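Local coordinates for protein F420-dependent methylenetetrahydromethanopterin dehydrogenase (Methanopyrus kandleri, PDB 3IQE) that catalyses the reversible reduction of methenyl-tetrahydromethanopterin to methylene-tetrahydromethanopterin with reduced coenzyme F420, a step of methanogenesis from carbon dioxide, at residues Asn74-Gly79 / Leu103-Glu108; Ala123-Arg128 / Val135-Tyr140; Arg129-Pro134 / Ile233-His238. One frame throughout, in Å; residues are numbered along the deposited sequence. Where two conformers were deposited one is given.

In the fold
Along the chain interaction 1 closes before interactions 2 and 3 begin, and the segments of the latter two alternate. Interaction 1 joins two loops that follow neighbouring strands of the parallel sheet, 67-71 and 94-98, just before helices 78-89 and 106-111, on the coenzyme F420 side of the site. Interactions 2 and 3 share the long loop between strand 115-119 and helix 134-150, which packs on that helix in one and on helix 227-257 in the other. Their centres lie about 6 Å apart, and about 22 and 26 Å from that of interaction 1. Interaction 1 thus lies at the coenzyme, while interactions 2 and 3 line the pterin substrate, close to the second subunit.

Interaction 1: Asn74-Gly79 / Leu103-Glu108; sequences NPAAPG and LKVKDE. With F42 (coenzyme f420), chain H.
Ala76 and Lys104 meet through aliphatic atoms: the methyl CB of Ala76 lies 3.8 Å from CE of Lys104, alongside the end of the lysine chain. The same methyl also packs on Val105, with Ala76 CB 4.0 Å from Val105 CG1, while the second valine branch, CG2, reaches Pro75. Lys104 bends at chi3 (-51°), which carries its ammonium group past Ala76 to the amide of Asn74, the two side chains crossing at about a right angle. The approach is loose, Lys104 NZ standing 3.6 Å from Asn74 OD1, and the same NZ is 3.9 Å from phosphate oxygen O2P of coenzyme F420, where its positive charge probably favours the anion through space.

Asn74 divides its amide between two tasks. Its ND2 donates to the ribityl hydroxyl O4' of the coenzyme over 3.1 Å, a fairly straight bond at 157°. Its OD1 accepts from the backbone N of Ala76 at 2.9 Å, the donor standing well above the carbonyl plane; this Asx turn is consistent with ND2, and not OD1, being the end turned to the coenzyme. An alanine here is likely to leave O4' without this donor and the N-H of Ala76 without its side-chain acceptor.

Further out, Asp99 holds the backbone N of Asn74, and Arg84 binds the carbonyl of Pro75 while making a salt bridge with Glu108, so that one guanidinium ties the two segments together from helix 78-89. The type I turn from Asn74 to Ala77 leads straight into that helix. Loops of this kind, at the carboxyl ends of adjacent parallel strands, are where alpha/beta folds characteristically place their cofactors, and here the turn offers the amide of Asn74 to the ribityl chain.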
loop_
_atom_site.group_PDB
_atom_site.type_symbol
_atom_site.label_atom_id
_atom_site.label_comp_id
_atom_site.label_asym_id
_atom_site.label_seq_id
_atom_site.Cartn_x
_atom_site.Cartn_y
_atom_site.Cartn_z
ATOM N N ASN A 74 -10.764 5.174 -32.637
ATOM C CA ASN A 74 -10.901 4.369 -33.843
ATOM C C ASN A 74 -10.970 5.131 -35.152
ATOM O O ASN A 74 -12.046 5.360 -35.679
ATOM C CB ASN A 74 -12.115 3.439 -33.717
ATOM C CG ASN A 74 -12.078 2.304 -34.719
ATOM O OD1 ASN A 74 -11.219 2.272 -35.591
ATOM N ND2 ASN A 74 -12.999 1.357 -34.586
ATOM N N PRO A 75 -9.809 5.499 -35.699
ATOM C CA PRO A 75 -9.801 6.143 -37.013
ATOM C C PRO A 75 -10.432 5.291 -38.121
ATOM O O PRO A 75 -10.639 5.780 -39.226
ATOM C CB PRO A 75 -8.306 6.364 -37.300
ATOM C CG PRO A 75 -7.616 6.218 -36.013
ATOM C CD PRO A 75 -8.462 5.308 -35.165
ATOM N N ALA A 76 -10.738 4.027 -37.839
ATOM C CA ALA A 76 -11.309 3.156 -38.872
ATOM C C ALA A 76 -12.843 3.169 -38.878
ATOM O O ALA A 76 -13.485 2.767 -39.863
ATOM C CB ALA A 76 -10.797 1.730 -38.717
ATOM N N ALA A 77 -13.421 3.648 -37.782
ATOM C CA ALA A 77 -14.864 3.786 -37.671
ATOM C C ALA A 77 -15.432 4.779 -38.678
ATOM O O ALA A 77 -14.725 5.661 -39.186
ATOM C CB ALA A 77 -15.250 4.188 -36.267
ATOM N N PRO A 78 -16.734 4.642 -38.957
ATOM C CA PRO A 78 -17.483 5.380 -39.956
ATOM C C PRO A 78 -17.340 6.882 -39.910
ATOM O O PRO A 78 -17.182 7.522 -40.953
ATOM C CB PRO A 78 -18.935 5.025 -39.612
ATOM C CG PRO A 78 -18.867 3.713 -39.064
ATOM C CD PRO A 78 -17.602 3.681 -38.256
ATOM N N GLY A 79 -17.460 7.435 -38.705
ATOM C CA GLY A 79 -17.414 8.875 -38.485
ATOM C C GLY A 79 -15.999 9.401 -38.577
ATOM O O GLY A 79 -15.741 10.398 -39.273
ATOM N N LEU A 103 -4.899 0.946 -36.489
ATOM C CA LEU A 103 -3.929 0.172 -37.248
ATOM C C LEU A 103 -4.524 -0.417 -38.538
ATOM O O LEU A 103 -3.807 -0.625 -39.517
ATOM C CB LEU A 103 -3.345 -0.950 -36.391
ATOM C CG LEU A 103 -2.259 -0.500 -35.410
ATOM C CD1 LEU A 103 -2.016 -1.633 -34.426
ATOM C CD2 LEU A 103 -0.966 -0.092 -36.120
ATOM N N LYS A 104 -5.822 -0.693 -38.533
ATOM C CA LYS A 104 -6.493 -1.194 -39.743
ATOM C C LYS A 104 -6.346 -0.228 -40.914
ATOM O O LYS A 104 -6.429 -0.639 -42.064
ATOM C CB LYS A 104 -7.984 -1.421 -39.495
ATOM C CG LYS A 104 -8.338 -2.743 -38.843
ATOM C CD LYS A 104 -9.621 -2.610 -38.002
ATOM C CE LYS A 104 -9.522 -1.432 -37.059
ATOM N NZ LYS A 104 -10.743 -1.212 -36.236
ATOM N N VAL A 105 -6.142 1.056 -40.636
ATOM C CA VAL A 105 -6.132 2.032 -41.720
ATOM C C VAL A 105 -4.832 2.812 -41.769
ATOM O O VAL A 105 -4.751 3.865 -42.402
ATOM C CB VAL A 105 -7.320 3.002 -41.624
ATOM C CG1 VAL A 105 -8.609 2.314 -42.023
ATOM C CG2 VAL A 105 -7.435 3.599 -40.235
ATOM N N LYS A 106 -3.810 2.288 -41.106
ATOM C CA LYS A 106 -2.504 2.901 -41.159
ATOM C C LYS A 106 -2.113 3.087 -42.624
ATOM O O LYS A 106 -1.642 4.150 -43.018
ATOM C CB LYS A 106 -1.473 2.061 -40.396
ATOM C CG LYS A 106 -0.074 2.672 -40.344
ATOM C CD LYS A 106 0.641 2.406 -39.014
ATOM C CE LYS A 106 1.415 1.085 -38.984
ATOM N NZ LYS A 106 2.529 1.059 -39.976
ATOM N N ASP A 107 -2.328 2.060 -43.436
ATOM C CA ASP A 107 -1.929 2.134 -44.839
ATOM C C ASP A 107 -2.722 3.201 -45.600
ATOM O O ASP A 107 -2.162 3.960 -46.394
ATOM C CB ASP A 107 -2.073 0.764 -45.502
ATOM C CG ASP A 107 -0.865 -0.111 -45.274
ATOM O OD1 ASP A 107 0.088 0.372 -44.624
ATOM O OD2 ASP A 107 -0.859 -1.270 -45.755
ATOM N N GLU A 108 -4.023 3.262 -45.349
ATOM C CA GLU A 108 -4.871 4.273 -45.979
ATOM C C GLU A 108 -4.420 5.680 -45.641
ATOM O O GLU A 108 -4.417 6.563 -46.501
ATOM C CB GLU A 108 -6.311 4.136 -45.506
ATOM C CG GLU A 108 -7.150 3.204 -46.313
ATOM C CD GLU A 108 -8.611 3.286 -45.931
ATOM O OE1 GLU A 108 -9.036 4.339 -45.416
ATOM O OE2 GLU A 108 -9.339 2.292 -46.146
HETATM N N1 F42 H . -17.668 5.430 -29.284
HETATM C C2 F42 H . -18.206 6.667 -29.251
HETATM O O2 F42 H . -19.336 6.849 -29.744
HETATM N N3 F42 H . -17.718 7.589 -28.388
HETATM C C4 F42 H . -16.559 7.362 -27.715
HETATM O O4 F42 H . -15.980 8.323 -27.164
HETATM C C4A F42 H . -15.936 6.124 -27.846
HETATM C C5 F42 H . -14.869 5.708 -27.060
HETATM C C5A F42 H . -13.982 4.813 -27.659
HETATM C C6 F42 H . -12.664 4.684 -27.235
HETATM C C7 F42 H . -11.811 3.792 -27.869
HETATM C C8 F42 H . -12.275 3.020 -28.929
HETATM O O8M F42 H . -11.442 2.161 -29.561
HETATM C C9 F42 H . -13.591 3.146 -29.357
HETATM C C9A F42 H . -14.434 4.043 -28.724
HETATM N N10 F42 H . -15.695 4.164 -29.122
HETATM C C10 F42 H . -16.409 5.254 -28.812
HETATM C "C1'" F42 H . -16.356 3.006 -29.726
HETATM C "C2'" F42 H . -16.250 3.165 -31.234
HETATM O "O2'" F42 H . -16.903 4.383 -31.611
HETATM C "C3'" F42 H . -16.874 1.985 -31.957
HETATM O "O3'" F42 H . -18.218 1.770 -31.526
HETATM C "C4'" F42 H . -16.122 0.702 -31.688
HETATM O "O4'" F42 H . -14.762 0.839 -32.101
HETATM C "C5'" F42 H . -16.772 -0.439 -32.462
HETATM O "O5'" F42 H . -15.733 -1.312 -32.880
HETATM P P F42 H . -15.611 -1.864 -34.387
HETATM O O1P F42 H . -16.128 -0.737 -35.260
HETATM O O2P F42 H . -14.147 -2.199 -34.552
HETATM O O3P F42 H . -16.515 -3.078 -34.385
#

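Interaction 2: Ala123-Arg128 / Val135-Tyr140. With H4M (5,10-dimethylene tetrahydromethanopterin), chain G.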
loop_
_atom_site.group_PDB
_atom_site.type_symbol
_atom_site.label_atom_id
_atom_site.label_comp_id
_atom_site.label_asym_id
_atom_site.label_seq_id
_atom_site.Cartn_x
_atom_site.Cartn_y
_atom_site.Cartn_z
ATOM N N ALA A 123 -6.758 2.583 -24.261
ATOM C CA ALA A 123 -7.757 1.549 -24.465
ATOM C C ALA A 123 -9.209 2.010 -24.266
ATOM O O ALA A 123 -9.528 2.835 -23.403
ATOM C CB ALA A 123 -7.483 0.375 -23.566
ATOM N N MET A 124 -10.079 1.389 -25.044
ATOM C CA MET A 124 -11.505 1.498 -24.837
ATOM C C MET A 124 -11.907 1.035 -23.462
ATOM O O MET A 124 -11.418 0.028 -22.994
ATOM C CB MET A 124 -12.253 0.624 -25.828
ATOM C CG MET A 124 -13.689 1.070 -25.944
ATOM S SD MET A 124 -14.679 0.074 -27.045
ATOM C CE MET A 124 -14.793 -1.476 -26.182
ATOM N N LEU A 125 -12.834 1.761 -22.849
ATOM C CA LEU A 125 -13.360 1.403 -21.561
ATOM C C LEU A 125 -14.556 0.439 -21.662
ATOM O O LEU A 125 -14.936 0.003 -22.753
ATOM C CB LEU A 125 -13.695 2.649 -20.728
ATOM C CG LEU A 125 -14.687 3.631 -21.331
ATOM C CD1 LEU A 125 -16.055 2.975 -21.458
ATOM C CD2 LEU A 125 -14.730 4.902 -20.461
ATOM N N GLY A 126 -15.090 0.044 -20.510
ATOM C CA GLY A 126 -16.138 -0.983 -20.488
ATOM C C GLY A 126 -17.516 -0.375 -20.527
ATOM O O GLY A 126 -18.162 -0.250 -19.487
ATOM N N ALA A 127 -17.956 -0.017 -21.742
ATOM C CA ALA A 127 -19.129 0.829 -21.977
ATOM C C ALA A 127 -20.449 0.080 -22.002
ATOM O O ALA A 127 -21.064 -0.064 -23.058
ATOM C CB ALA A 127 -18.951 1.589 -23.300
ATOM N N ARG A 128 -20.864 -0.405 -20.837
ATOM C CA ARG A 128 -22.161 -1.029 -20.637
ATOM C C ARG A 128 -22.971 -0.229 -19.598
ATOM O O ARG A 128 -22.444 0.209 -18.568
ATOM C CB ARG A 128 -21.969 -2.463 -20.151
ATOM C CG ARG A 128 -21.533 -3.448 -21.226
ATOM C CD ARG A 128 -22.630 -3.768 -22.207
ATOM N NE ARG A 128 -22.316 -4.953 -23.008
ATOM C CZ ARG A 128 -23.073 -5.404 -23.988
ATOM N NH1 ARG A 128 -22.676 -6.450 -24.664
ATOM N NH2 ARG A 128 -24.200 -4.783 -24.307
ATOM N N VAL A 135 -19.386 8.847 -13.216
ATOM C CA VAL A 135 -18.301 8.741 -12.241
ATOM C C VAL A 135 -17.303 7.634 -12.631
ATOM O O VAL A 135 -16.076 7.846 -12.677
ATOM C CB VAL A 135 -18.869 8.532 -10.841
ATOM C CG1 VAL A 135 -17.816 7.928 -9.874
ATOM C CG2 VAL A 135 -19.447 9.833 -10.288
ATOM N N GLU A 136 -17.815 6.450 -12.917
ATOM C CA GLU A 136 -16.920 5.333 -13.341
ATOM C C GLU A 136 -16.152 5.707 -14.600
ATOM O O GLU A 136 -15.013 5.356 -14.755
ATOM C CB GLU A 136 -17.721 4.060 -13.633
ATOM C CG GLU A 136 -16.849 2.866 -13.927
ATOM C CD GLU A 136 -16.075 2.403 -12.694
ATOM O OE1 GLU A 136 -14.831 2.347 -12.766
ATOM O OE2 GLU A 136 -16.715 2.130 -11.655
ATOM N N MET A 137 -16.798 6.416 -15.517
ATOM C CA MET A 137 -16.140 6.865 -16.735
ATOM C C MET A 137 -14.978 7.815 -16.413
ATOM O O MET A 137 -13.927 7.771 -17.068
ATOM C CB MET A 137 -17.163 7.547 -17.640
ATOM C CG MET A 137 -16.624 8.163 -18.937
ATOM S SD MET A 137 -15.885 9.799 -18.732
ATOM C CE MET A 137 -17.230 10.701 -17.980
ATOM N N ALA A 138 -15.163 8.683 -15.412
ATOM C CA ALA A 138 -14.109 9.647 -15.064
ATOM C C ALA A 138 -12.971 8.987 -14.287
ATOM O O ALA A 138 -11.782 9.308 -14.467
ATOM C CB ALA A 138 -14.700 10.848 -14.325
ATOM N N ILE A 139 -13.332 8.031 -13.451
ATOM C CA ILE A 139 -12.376 7.230 -12.714
ATOM C C ILE A 139 -11.480 6.414 -13.660
ATOM O O ILE A 139 -10.272 6.334 -13.485
ATOM C CB ILE A 139 -13.076 6.268 -11.815
ATOM C CG1 ILE A 139 -13.718 7.008 -10.636
ATOM C CG2 ILE A 139 -12.079 5.213 -11.300
ATOM C CD1 ILE A 139 -14.637 6.101 -9.832
ATOM N N TYR A 140 -12.080 5.843 -14.691
ATOM C CA TYR A 140 -11.287 5.176 -15.713
ATOM C C TYR A 140 -10.293 6.154 -16.348
ATOM O O TYR A 140 -9.105 5.876 -16.478
ATOM C CB TYR A 140 -12.190 4.543 -16.763
ATOM C CG TYR A 140 -11.437 3.862 -17.896
ATOM C CD1 TYR A 140 -11.072 2.529 -17.787
ATOM C CD2 TYR A 140 -11.066 4.566 -19.059
ATOM C CE1 TYR A 140 -10.392 1.897 -18.773
ATOM C CE2 TYR A 140 -10.377 3.915 -20.082
ATOM C CZ TYR A 140 -10.028 2.584 -19.905
ATOM O OH TYR A 140 -9.380 1.856 -20.872
HETATM N N1 H4M G . -12.886 7.797 -22.341
HETATM C C2 H4M G . -11.785 7.126 -22.688
HETATM N NA2 H4M G . -10.551 7.554 -22.299
HETATM N N3 H4M G . -11.891 6.009 -23.425
HETATM C C4 H4M G . -13.097 5.533 -23.831
HETATM O OH4 H4M G . -13.109 4.497 -24.524
HETATM C C4A H4M G . -14.237 6.236 -23.502
HETATM N N5 H4M G . -15.522 5.861 -23.870
HETATM C C6 H4M G . -16.470 6.950 -24.054
HETATM C C7 H4M G . -16.531 7.702 -22.721
HETATM C C7M H4M G . -17.470 8.900 -22.755
HETATM N N8 H4M G . -15.186 8.119 -22.360
HETATM C C8A H4M G . -14.107 7.403 -22.747
HETATM C C9 H4M G . -17.751 6.226 -24.512
HETATM C C9M H4M G . -18.635 7.134 -25.356
HETATM C C10 H4M G . -15.872 4.896 -24.888
HETATM N N10 H4M G . -17.260 5.071 -25.278
HETATM C C11 H4M G . -19.624 1.948 -26.846
HETATM C C12 H4M G . -20.244 3.019 -26.225
HETATM C C13 H4M G . -19.468 4.072 -25.694
HETATM C C14 H4M G . -18.079 4.031 -25.779
HETATM C C15 H4M G . -17.480 2.955 -26.416
HETATM C C16 H4M G . -18.243 1.917 -26.944
HETATM C CX1 H4M G . -20.420 0.818 -27.465
HETATM C CX2 H4M G . -21.240 0.033 -26.474
HETATM C CX3 H4M G . -22.080 -0.967 -27.223
HETATM C CX4 H4M G . -22.646 -1.689 -26.041
HETATM C CX5 H4M G . -24.126 -1.909 -25.827
HETATM O OX2 H4M G . -20.426 -0.750 -25.590
HETATM O OX3 H4M G . -23.028 -0.274 -28.025
HETATM O OX4 H4M G . -21.667 -2.355 -25.207
HETATM O OX5 H4M G . -24.468 -1.877 -24.448
HETATM O O5J H4M G . -29.177 -2.687 -22.744
HETATM C C5J H4M G . -28.256 -3.745 -22.982
HETATM C C4J H4M G . -26.826 -3.220 -23.105
HETATM O O4J H4M G . -26.602 -2.694 -24.415
HETATM C C3J H4M G . -26.447 -2.111 -22.128
HETATM O O3J H4M G . -25.194 -2.413 -21.509
HETATM C C2J H4M G . -26.216 -0.881 -22.985
HETATM O O2J H4M G . -25.213 0.009 -22.443
HETATM C C1J H4M G . -25.842 -1.499 -24.338
HETATM P PA H4M G . -30.751 -2.864 -23.060
HETATM O O1A H4M G . -31.413 -3.032 -21.706
HETATM O O2A H4M G . -31.053 -1.552 -23.767
HETATM O O3A H4M G . -30.839 -4.112 -23.920
#
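The loop that follows strand 115-119 forms one wall of the tetrahydromethanopterin pocket, and here it is pinned to helix 134-150. The polar pin is the phenol of Tyr140, whose OH donates to the carbonyl O of Ala123 at 2.7 Å; the hydroxyl sits well above the carbonyl plane, 60° out of it. Leu125 supplies the apolar part. Its CB rests over the centre of the Tyr140 ring, 3.5 Å from the centroid and only 8° off the normal, a close CH-pi contact. The isopropyl end (CG and its two methyls) turns to the substrate instead: with CG lying between backbone N and carbonyl carbon (chi1 58°), Leu125 CD2 comes within 3.4 Å of pterin atom C4A, and the same methyl touches CG of Met137, which in one of its two conformers also approaches pterin N8.

The backbone of the loop supplies the polar grip. Leu125 N donates to OH4 of the pterin at 3.2 Å, and the carbonyl O of Ala127 accepts from hydroxyl OX2 at 2.7 Å. Arg128 NH2 adds two weak bonds, to OX5 and O4J, and its guanidinium also makes a cation-pi contact with Tyr230. Because main-chain groups do much of the recognition, the substrate's position probably depends on the path of the loop, which the Tyr140 bond and the Leu125 contact are well placed to hold.

Interaction 3: Arg129-Pro134 / Ile233-His238. With H4M (5,10-dimethylene tetrahydromethanopterin), chain G.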
loop_
_atom_site.group_PDB
_atom_site.type_symbol
_atom_site.label_atom_id
_atom_site.label_comp_id
_atom_site.label_asym_id
_atom_site.label_seq_id
_atom_site.Cartn_x
_atom_site.Cartn_y
_atom_site.Cartn_z
ATOM N N ARG A 129 -24.254 -0.058 -19.856
ATOM C CA ARG A 129 -25.084 0.801 -19.033
ATOM C C ARG A 129 -25.097 0.331 -17.561
ATOM O O ARG A 129 -25.105 1.153 -16.631
ATOM C CB ARG A 129 -26.500 0.890 -19.604
ATOM C CG ARG A 129 -27.396 1.855 -18.870
ATOM C CD ARG A 129 -28.733 2.071 -19.566
ATOM N NE ARG A 129 -28.497 2.541 -20.927
ATOM C CZ ARG A 129 -28.885 1.909 -22.018
ATOM N NH1 ARG A 129 -28.590 2.419 -23.202
ATOM N NH2 ARG A 129 -29.602 0.789 -21.934
ATOM N N GLU A 130 -25.066 -0.973 -17.356
ATOM C CA GLU A 130 -25.088 -1.525 -15.986
ATOM C C GLU A 130 -23.849 -1.180 -15.123
ATOM O O GLU A 130 -23.872 -1.327 -13.894
ATOM C CB GLU A 130 -25.315 -3.043 -16.058
ATOM C CG GLU A 130 -26.559 -3.469 -16.823
ATOM C CD GLU A 130 -26.278 -3.917 -18.249
ATOM O OE1 GLU A 130 -26.946 -4.890 -18.723
ATOM O OE2 GLU A 130 -25.394 -3.325 -18.896
ATOM N N PHE A 131 -22.792 -0.645 -15.736
ATOM C CA PHE A 131 -21.525 -0.486 -15.044
ATOM C C PHE A 131 -21.001 0.931 -15.214
ATOM O O PHE A 131 -20.566 1.577 -14.264
ATOM C CB PHE A 131 -20.491 -1.495 -15.586
ATOM C CG PHE A 131 -19.120 -1.298 -15.038
ATOM C CD1 PHE A 131 -18.860 -1.566 -13.698
ATOM C CD2 PHE A 131 -18.091 -0.789 -15.824
ATOM C CE1 PHE A 131 -17.594 -1.356 -13.166
ATOM C CE2 PHE A 131 -16.820 -0.581 -15.271
ATOM C CZ PHE A 131 -16.589 -0.854 -13.951
ATOM N N LEU A 132 -21.060 1.411 -16.437
ATOM C CA LEU A 132 -20.450 2.679 -16.780
ATOM C C LEU A 132 -21.390 3.881 -16.639
ATOM O O LEU A 132 -22.185 4.163 -17.533
ATOM C CB LEU A 132 -19.915 2.635 -18.198
ATOM C CG LEU A 132 -19.046 3.874 -18.398
ATOM C CD1 LEU A 132 -17.689 3.649 -17.738
ATOM C CD2 LEU A 132 -18.768 4.357 -19.744
ATOM N N ASP A 133 -21.308 4.583 -15.517
ATOM C CA ASP A 133 -22.007 5.870 -15.351
ATOM C C ASP A 133 -20.941 6.979 -15.350
ATOM O O ASP A 133 -19.775 6.682 -15.556
ATOM C CB ASP A 133 -22.866 5.883 -14.093
ATOM C CG ASP A 133 -22.037 5.984 -12.813
ATOM O OD1 ASP A 133 -20.815 5.685 -12.841
ATOM O OD2 ASP A 133 -22.629 6.369 -11.778
ATOM N N PRO A 134 -21.341 8.248 -15.219
ATOM C CA PRO A 134 -20.365 9.324 -15.403
ATOM C C PRO A 134 -19.156 9.231 -14.472
ATOM O O PRO A 134 -18.021 9.505 -14.901
ATOM C CB PRO A 134 -21.202 10.573 -15.119
ATOM C CG PRO A 134 -22.547 10.213 -15.632
ATOM C CD PRO A 134 -22.725 8.766 -15.292
ATOM N N ILE A 233 -17.194 -8.814 -16.963
ATOM C CA ILE A 233 -16.058 -8.702 -17.879
ATOM C C ILE A 233 -15.577 -7.253 -18.031
ATOM O O ILE A 233 -14.377 -6.962 -17.842
ATOM C CB ILE A 233 -16.416 -9.322 -19.262
ATOM C CG1 ILE A 233 -16.578 -10.831 -19.163
ATOM C CG2 ILE A 233 -15.352 -9.053 -20.309
ATOM C CD1 ILE A 233 -17.179 -11.464 -20.477
ATOM N N VAL A 234 -16.498 -6.335 -18.271
ATOM C CA VAL A 234 -16.131 -4.920 -18.422
ATOM C C VAL A 234 -15.592 -4.365 -17.104
ATOM O O VAL A 234 -14.596 -3.604 -17.070
ATOM C CB VAL A 234 -17.314 -4.049 -18.941
ATOM C CG1 VAL A 234 -17.710 -4.448 -20.357
ATOM C CG2 VAL A 234 -18.489 -4.093 -18.002
ATOM N N ALA A 235 -16.200 -4.762 -15.994
ATOM C CA ALA A 235 -15.666 -4.352 -14.694
ATOM C C ALA A 235 -14.230 -4.842 -14.477
ATOM O O ALA A 235 -13.422 -4.107 -13.892
ATOM C CB ALA A 235 -16.563 -4.828 -13.574
ATOM N N SER A 236 -13.899 -6.075 -14.886
ATOM C CA SER A 236 -12.509 -6.567 -14.710
ATOM C C SER A 236 -11.510 -5.671 -15.495
ATOM O O SER A 236 -10.386 -5.394 -15.068
ATOM C CB SER A 236 -12.393 -8.011 -15.171
ATOM O OG SER A 236 -12.522 -8.066 -16.589
ATOM N N ALA A 237 -11.944 -5.217 -16.650
ATOM C CA ALA A 237 -11.156 -4.300 -17.461
ATOM C C ALA A 237 -10.742 -3.029 -16.690
ATOM O O ALA A 237 -9.600 -2.555 -16.753
ATOM C CB ALA A 237 -11.974 -3.945 -18.703
ATOM N N HIS A 238 -11.686 -2.475 -15.959
ATOM C CA HIS A 238 -11.406 -1.290 -15.170
ATOM C C HIS A 238 -10.446 -1.538 -14.023
ATOM O O HIS A 238 -9.567 -0.683 -13.759
ATOM C CB HIS A 238 -12.726 -0.718 -14.695
ATOM C CG HIS A 238 -13.438 0.061 -15.758
ATOM N ND1 HIS A 238 -13.716 -0.457 -17.009
ATOM C CD2 HIS A 238 -13.974 1.296 -15.737
ATOM C CE1 HIS A 238 -14.353 0.456 -17.720
ATOM N NE2 HIS A 238 -14.532 1.521 -16.967
HETATM N N1 H4M G . -12.886 7.797 -22.341
HETATM C C2 H4M G . -11.785 7.126 -22.688
HETATM N NA2 H4M G . -10.551 7.554 -22.299
HETATM N N3 H4M G . -11.891 6.009 -23.425
HETATM C C4 H4M G . -13.097 5.533 -23.831
HETATM O OH4 H4M G . -13.109 4.497 -24.524
HETATM C C4A H4M G . -14.237 6.236 -23.502
HETATM N N5 H4M G . -15.522 5.861 -23.870
HETATM C C6 H4M G . -16.470 6.950 -24.054
HETATM C C7 H4M G . -16.531 7.702 -22.721
HETATM C C7M H4M G . -17.470 8.900 -22.755
HETATM N N8 H4M G . -15.186 8.119 -22.360
HETATM C C8A H4M G . -14.107 7.403 -22.747
HETATM C C9 H4M G . -17.751 6.226 -24.512
HETATM C C9M H4M G . -18.635 7.134 -25.356
HETATM C C10 H4M G . -15.872 4.896 -24.888
HETATM N N10 H4M G . -17.260 5.071 -25.278
HETATM C C11 H4M G . -19.624 1.948 -26.846
HETATM C C12 H4M G . -20.244 3.019 -26.225
HETATM C C13 H4M G . -19.468 4.072 -25.694
HETATM C C14 H4M G . -18.079 4.031 -25.779
HETATM C C15 H4M G . -17.480 2.955 -26.416
HETATM C C16 H4M G . -18.243 1.917 -26.944
HETATM C CX1 H4M G . -20.420 0.818 -27.465
HETATM C CX2 H4M G . -21.240 0.033 -26.474
HETATM C CX3 H4M G . -22.080 -0.967 -27.223
HETATM C CX4 H4M G . -22.646 -1.689 -26.041
HETATM C CX5 H4M G . -24.126 -1.909 -25.827
HETATM O OX2 H4M G . -20.426 -0.750 -25.590
HETATM O OX3 H4M G . -23.028 -0.274 -28.025
HETATM O OX4 H4M G . -21.667 -2.355 -25.207
HETATM O OX5 H4M G . -24.468 -1.877 -24.448
HETATM O O5J H4M G . -29.177 -2.687 -22.744
HETATM C C5J H4M G . -28.256 -3.745 -22.982
HETATM C C4J H4M G . -26.826 -3.220 -23.105
HETATM O O4J H4M G . -26.602 -2.694 -24.415
HETATM C C3J H4M G . -26.447 -2.111 -22.128
HETATM O O3J H4M G . -25.194 -2.413 -21.509
HETATM C C2J H4M G . -26.216 -0.881 -22.985
HETATM O O2J H4M G . -25.213 0.009 -22.443
HETATM C C1J H4M G . -25.842 -1.499 -24.338
HETATM P PA H4M G . -30.751 -2.864 -23.060
HETATM O O1A H4M G . -31.413 -3.032 -21.706
HETATM O O2A H4M G . -31.053 -1.552 -23.767
HETATM O O3A H4M G . -30.839 -4.112 -23.920
#
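Phe131 drives the edge of its ring into the face of His238, a T-shaped pair with planes at 88° and centroids 4.7 Å apart. The touching atom is Phe131 CE2, which stands over the centre of the imidazole and lies 3.4 Å from His238 CD2. The torsions explain the approach from opposite directions: Phe131 sends its CG anti to the backbone N (chi1 174°), outward from the loop to the helix, and His238 sets its CG anti to its own carbonyl carbon (chi1 -79°), which brings the imidazole toward the loop.

One face of the phenyl ring is covered by Ala235, whose CA lies over the face, offset toward the rim, and whose CB is 3.6 Å from Phe131 CE1. Val234 runs antiparallel beside the phenylalanine side chain, CG2 4.0 Å from Phe131 CD2. The side chains of Leu132 and His238 run at about a right angle, with Leu132 CD1 3.9 Å from His238 NE2. A weak bond from His238 ND1 to the carbonyl O of Val234, one turn back, may help to orient the imidazole.

In sequence, Phe131 and Leu132 are flanked by polar residues. Arg129 N donates to the substrate hydroxyls O2J (2.8 Å) and O3J, while Glu130 OE2 accepts from O3J at 2.8 Å. The Arg129 side chain passes one guanidinium face over sugar carbon C2J and makes a weak bond through NH2 to phosphate oxygen O2A; its NH1 forms a salt bridge with Asp29 of the second subunit. Asp133 caps helix 134-150 and pairs with Arg155 of that same neighbouring subunit. Aromatic and methyl contacts thus seat the loop on helix 227-257, while its polar groups bind the sugar and phosphate beside a subunit interface.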